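Local coordinates for uncharacterized protein (Bacteroides fragilis, PDB 3NNG) that is of unknown function but carries a calcium-binding F5/8 type C (discoidin-like) domain, a fold that in relatives often binds carbohydrates or other surface ligands, at residues A[17-22]-A[151-156]; A[65-70]-A[135-140]. The protein carries 1 engineered substitution. All blocks are in the same frame, centred on the assembly; numbering follows the deposited sequence.

Interaction 1 of 2, residues A[17-22]-A[151-156]; sequences VDRSAW and FAEINL. With CA (calcium ion), chain C.
R19 reaches E153 with CG beside its own backbone N (chi1 -61°) and a bend at chi3, while E153, bent at chi2 (-64°), curls its carboxylate back to meet it. R19 NH1 gives a salt-bridged hydrogen bond to E153 OE1 at 2.7 Å, on the syn side but tilted out of the carboxylate plane, which stands nearly perpendicular to the guanidinium. The same NH1 bonds to I154 O at 2.8 Å, approaching from above the carbonyl plane; both acceptors lie in the guanidinium plane, which limits its rotation. R19 NH2 adds a weak bond to E153 OE1. Over one guanidinium face sits N155 OD1, 3.4 Å from R19 CZ, the amide turned 27° from it. The other carboxylate oxygen, E153 OE2, binds calcium at 2.6 Å, and A152 O binds it at 2.5 Å; L41, D44, E46 and T49 also contribute ligands. R19 thus bonds a calcium ligand from the second shell and probably helps to position it and to offset part of its charge. V17 N donates to L156 O (2.8 Å), and a water links V17 O, N155 OD1 and L156 N. R19 CG rides over one face of the W22 indole, near its rim, while W22 CH2 meets L156 CD2 at 3.8 Å. Beside the calcium site of this discoidin-like beta-sandwich, the loop between strands 14-16 and 23-26 is thereby fastened along strand 148-159, where L156 also packs on L74 of the paired strand 71-79.

Interaction 2 of 2, residues A[65-70]-A[135-140]; sequences NTVLDR and VKEFRI
T66 and F138 form the antiparallel hydrogen-bonded pair at the middle of this contact, satisfying each other's backbone: T66 N donates to F138 O at 2.8 Å and F138 N to T66 O at 2.9 Å. Two residues on, L68 N donates to K136 O (2.8 Å). The carbonyl of L68 is taken by a side chain instead: K136, bent at chi2 and chi4, folds back so that NZ reaches L68 O at 2.9 Å, nearly in line with the carbonyl bond. Two CA-H...O contacts, from N65 CA to F138 O and from E137 CA to T66 O, give these acceptors a second, weaker partner. E137 extends beside N65 and V67, but its OE1 is held by a salt bridge to R99. R139, on the same face, makes a cation-pi contact with W63 while its guanidinium edge borders the N65 amide. On the other face T66 CG2 touches F138 CB at 3.8 Å. L68 CD1 lies 3.4 Å from K136 O. K136 and E137 together face R99 in a classic beta bulge. Strand 63-68 thus lies between strands 23-26 and 124-144, the latter pairing on with strand 93-100, where F138 packs on I96, while V135 and F138 meet L74 of strand 71-79.

Overall arrangement
Interaction 1 and interaction 2 lie about 10 Å apart between centres and meet through W22 and its neighbour A21. The indole of W22 leans on strand 63-68, with CE3 3.3 Å from T66 OG1 and NE1 3.8 Å from L68 CG, while A21 CB comes within 3.3 Å of D69 CG. L156 and I154 on one side and L68 and F138 on the other close the apolar interior that the two contacts share, consistent with the beta-sandwich of discoidin-like domains. Calcium belongs to interaction 1 alone; the T66 side chain is about 14 Å from the ion. Along the chain, 65-70 and 135-140 both fall between 17-22 and 151-156.

Interaction 1 of 2, residues A[17-22]-A[151-156]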
# COMPACT_ATOMS: atom_id res chain seq x y z
N VAL A 17 0.82 -11.37 -4.69
CA VAL A 17 0.49 -11.22 -6.10
C VAL A 17 1.68 -10.61 -6.86
O VAL A 17 2.23 -9.59 -6.44
CB VAL A 17 -0.76 -10.32 -6.27
CG1 VAL A 17 -1.03 -10.00 -7.74
CG2 VAL A 17 -1.98 -10.95 -5.61
N ASP A 18 2.08 -11.24 -7.97
CA ASP A 18 3.16 -10.72 -8.82
C ASP A 18 2.83 -9.30 -9.27
O ASP A 18 1.72 -9.03 -9.72
CB ASP A 18 3.39 -11.63 -10.03
CG ASP A 18 4.11 -10.92 -11.18
OD1 ASP A 18 5.09 -10.19 -10.92
OD2 ASP A 18 3.70 -11.08 -12.35
N ARG A 19 3.81 -8.39 -9.15
CA ARG A 19 3.56 -6.95 -9.29
C ARG A 19 4.13 -6.34 -10.58
O ARG A 19 3.88 -5.17 -10.89
CB ARG A 19 4.12 -6.20 -8.06
CG ARG A 19 3.49 -6.61 -6.73
CD ARG A 19 4.26 -6.07 -5.53
NE ARG A 19 5.62 -6.61 -5.46
CZ ARG A 19 6.50 -6.31 -4.51
NH1 ARG A 19 6.20 -5.46 -3.52
NH2 ARG A 19 7.72 -6.85 -4.56
N SER A 20 4.91 -7.12 -11.31
CA SER A 20 5.70 -6.59 -12.43
C SER A 20 4.88 -5.94 -13.55
O SER A 20 5.44 -5.19 -14.34
CB SER A 20 6.57 -7.70 -13.03
OG SER A 20 5.77 -8.69 -13.62
N ALA A 21 3.59 -6.22 -13.63
CA ALA A 21 2.76 -5.61 -14.66
C ALA A 21 1.77 -4.62 -14.07
O ALA A 21 0.91 -4.08 -14.77
CB ALA A 21 2.05 -6.68 -15.52
N TRP A 22 1.86 -4.40 -12.77
CA TRP A 22 1.10 -3.34 -12.12
C TRP A 22 1.42 -1.95 -12.68
O TRP A 22 2.54 -1.67 -13.13
CB TRP A 22 1.36 -3.34 -10.62
CG TRP A 22 0.70 -4.47 -9.92
CD1 TRP A 22 0.05 -5.55 -10.49
CD2 TRP A 22 0.62 -4.66 -8.51
NE1 TRP A 22 -0.43 -6.39 -9.51
CE2 TRP A 22 -0.08 -5.87 -8.28
CE3 TRP A 22 1.08 -3.93 -7.40
CZ2 TRP A 22 -0.35 -6.34 -7.01
CZ3 TRP A 22 0.83 -4.40 -6.15
CH2 TRP A 22 0.12 -5.60 -5.95
N PHE A 151 6.13 3.98 2.36
CA PHE A 151 6.50 2.61 2.68
C PHE A 151 7.40 2.03 1.60
O PHE A 151 7.33 2.44 0.45
CB PHE A 151 5.27 1.71 2.94
CG PHE A 151 4.14 1.91 1.95
CD1 PHE A 151 2.93 2.45 2.37
CD2 PHE A 151 4.28 1.53 0.62
CE1 PHE A 151 1.88 2.63 1.47
CE2 PHE A 151 3.24 1.70 -0.28
CZ PHE A 151 2.03 2.26 0.14
N ALA A 152 8.27 1.10 2.00
CA ALA A 152 9.31 0.63 1.10
C ALA A 152 8.81 -0.51 0.26
O ALA A 152 9.22 -0.67 -0.88
CB ALA A 152 10.54 0.21 1.88
N GLU A 153 7.90 -1.29 0.81
CA GLU A 153 7.35 -2.43 0.10
C GLU A 153 5.91 -2.63 0.49
O GLU A 153 5.60 -2.75 1.67
CB GLU A 153 8.16 -3.68 0.45
CG GLU A 153 9.47 -3.75 -0.32
CD GLU A 153 9.22 -3.87 -1.81
OE1 GLU A 153 8.49 -4.79 -2.22
OE2 GLU A 153 9.73 -3.03 -2.58
N ILE A 154 5.03 -2.66 -0.50
CA ILE A 154 3.66 -3.08 -0.31
C ILE A 154 3.36 -4.30 -1.18
O ILE A 154 3.86 -4.42 -2.30
CB ILE A 154 2.67 -1.98 -0.66
CG1 ILE A 154 1.25 -2.42 -0.26
CG2 ILE A 154 2.76 -1.63 -2.17
CD1 ILE A 154 0.25 -1.28 -0.26
N ASN A 155 2.55 -5.21 -0.64
CA ASN A 155 2.13 -6.39 -1.37
C ASN A 155 0.65 -6.60 -1.21
O ASN A 155 0.06 -6.18 -0.22
CB ASN A 155 2.87 -7.62 -0.85
CG ASN A 155 4.27 -7.72 -1.38
OD1 ASN A 155 4.49 -8.17 -2.50
ND2 ASN A 155 5.24 -7.28 -0.58
N LEU A 156 0.04 -7.25 -2.20
CA LEU A 156 -1.35 -7.67 -2.08
C LEU A 156 -1.35 -9.18 -2.12
O LEU A 156 -0.50 -9.79 -2.79
CB LEU A 156 -2.20 -7.09 -3.22
CG LEU A 156 -2.91 -5.75 -3.03
CD1 LEU A 156 -2.07 -4.76 -2.24
CD2 LEU A 156 -3.34 -5.15 -4.41
CA CA C . 11.16 -0.82 -2.36
O HOH W 1 2.06 -8.29 -4.09

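Interaction 2 of 2, residues A[65-70]-A[135-140]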
# COMPACT_ATOMS: atom_id res chain seq x y z
N ASN A 65 -1.62 4.00 -5.16
CA ASN A 65 -2.65 3.34 -5.97
C ASN A 65 -2.00 2.39 -6.95
O ASN A 65 -0.92 2.68 -7.47
CB ASN A 65 -3.45 4.39 -6.75
CG ASN A 65 -4.64 3.79 -7.48
OD1 ASN A 65 -4.52 3.30 -8.61
ND2 ASN A 65 -5.80 3.84 -6.85
N THR A 66 -2.64 1.24 -7.18
CA THR A 66 -2.19 0.33 -8.23
C THR A 66 -3.35 -0.16 -9.10
O THR A 66 -4.41 -0.55 -8.59
CB THR A 66 -1.40 -0.88 -7.66
OG1 THR A 66 -0.96 -1.72 -8.73
CG2 THR A 66 -2.27 -1.71 -6.70
N VAL A 67 -3.15 -0.11 -10.41
CA VAL A 67 -4.01 -0.81 -11.35
C VAL A 67 -3.39 -2.19 -11.56
O VAL A 67 -2.27 -2.30 -12.05
CB VAL A 67 -4.07 -0.09 -12.71
CG1 VAL A 67 -5.17 -0.69 -13.59
CG2 VAL A 67 -4.30 1.41 -12.52
N LEU A 68 -4.10 -3.23 -11.14
CA LEU A 68 -3.61 -4.59 -11.32
C LEU A 68 -3.83 -5.00 -12.76
O LEU A 68 -4.84 -4.64 -13.35
CB LEU A 68 -4.34 -5.56 -10.37
CG LEU A 68 -4.07 -5.38 -8.86
CD1 LEU A 68 -4.65 -4.09 -8.31
CD2 LEU A 68 -4.60 -6.58 -8.05
N ASP A 69 -2.89 -5.73 -13.36
CA ASP A 69 -3.12 -6.23 -14.71
C ASP A 69 -4.04 -7.46 -14.67
O ASP A 69 -4.85 -7.66 -15.56
CB ASP A 69 -1.81 -6.61 -15.40
CG ASP A 69 -1.00 -7.62 -14.59
OD1 ASP A 69 -0.57 -7.29 -13.46
OD2 ASP A 69 -0.79 -8.74 -15.09
N ARG A 70 -3.89 -8.28 -13.63
CA ARG A 70 -4.77 -9.42 -13.40
C ARG A 70 -5.52 -9.22 -12.09
O ARG A 70 -4.92 -9.27 -11.02
CB ARG A 70 -3.98 -10.73 -13.34
CG ARG A 70 -4.77 -11.92 -12.78
CD ARG A 70 -3.91 -13.21 -12.65
NE ARG A 70 -2.90 -13.12 -11.60
CZ ARG A 70 -3.14 -13.38 -10.31
NH1 ARG A 70 -4.34 -13.75 -9.91
NH2 ARG A 70 -2.16 -13.28 -9.42
N VAL A 135 -10.74 -7.64 -7.69
CA VAL A 135 -10.17 -6.31 -7.49
C VAL A 135 -9.28 -5.96 -8.68
O VAL A 135 -8.31 -6.66 -8.96
CB VAL A 135 -9.38 -6.21 -6.18
CG1 VAL A 135 -8.58 -4.92 -6.15
CG2 VAL A 135 -10.35 -6.27 -4.96
N LYS A 136 -9.62 -4.89 -9.40
CA LYS A 136 -8.81 -4.45 -10.55
C LYS A 136 -7.92 -3.26 -10.18
O LYS A 136 -6.84 -3.10 -10.73
CB LYS A 136 -9.71 -4.09 -11.74
CG LYS A 136 -8.97 -3.72 -13.05
CD LYS A 136 -8.01 -4.82 -13.45
CE LYS A 136 -7.62 -4.76 -14.92
NZ LYS A 136 -6.70 -3.67 -15.30
N GLU A 137 -8.39 -2.45 -9.24
CA GLU A 137 -7.63 -1.29 -8.76
C GLU A 137 -7.67 -1.21 -7.22
O GLU A 137 -8.70 -1.45 -6.60
CB GLU A 137 -8.20 -0.02 -9.40
CG GLU A 137 -7.28 1.18 -9.38
CD GLU A 137 -7.73 2.27 -10.35
OE1 GLU A 137 -8.80 2.10 -10.99
OE2 GLU A 137 -7.00 3.29 -10.48
N PHE A 138 -6.54 -0.85 -6.61
CA PHE A 138 -6.41 -0.80 -5.15
C PHE A 138 -5.80 0.54 -4.77
O PHE A 138 -4.79 0.94 -5.35
CB PHE A 138 -5.50 -1.95 -4.69
CG PHE A 138 -5.08 -1.89 -3.23
CD1 PHE A 138 -4.03 -1.08 -2.83
CD2 PHE A 138 -5.67 -2.71 -2.28
CE1 PHE A 138 -3.61 -1.05 -1.51
CE2 PHE A 138 -5.27 -2.68 -0.95
CZ PHE A 138 -4.22 -1.85 -0.56
N ARG A 139 -6.42 1.23 -3.82
CA ARG A 139 -5.84 2.47 -3.28
C ARG A 139 -5.72 2.41 -1.77
O ARG A 139 -6.64 1.97 -1.08
CB ARG A 139 -6.67 3.70 -3.67
CG ARG A 139 -6.00 5.04 -3.26
CD ARG A 139 -6.61 6.26 -4.00
NE ARG A 139 -6.54 6.12 -5.45
CZ ARG A 139 -6.68 7.13 -6.31
NH1 ARG A 139 -6.89 8.36 -5.88
NH2 ARG A 139 -6.62 6.91 -7.62
N ILE A 140 -4.59 2.87 -1.25
CA ILE A 140 -4.45 3.05 0.18
C ILE A 140 -4.31 4.53 0.56
O ILE A 140 -3.33 5.18 0.21
CB ILE A 140 -3.29 2.18 0.76
CG1 ILE A 140 -3.16 2.38 2.27
CG2 ILE A 140 -1.98 2.46 0.05
CD1 ILE A 140 -2.25 1.35 2.95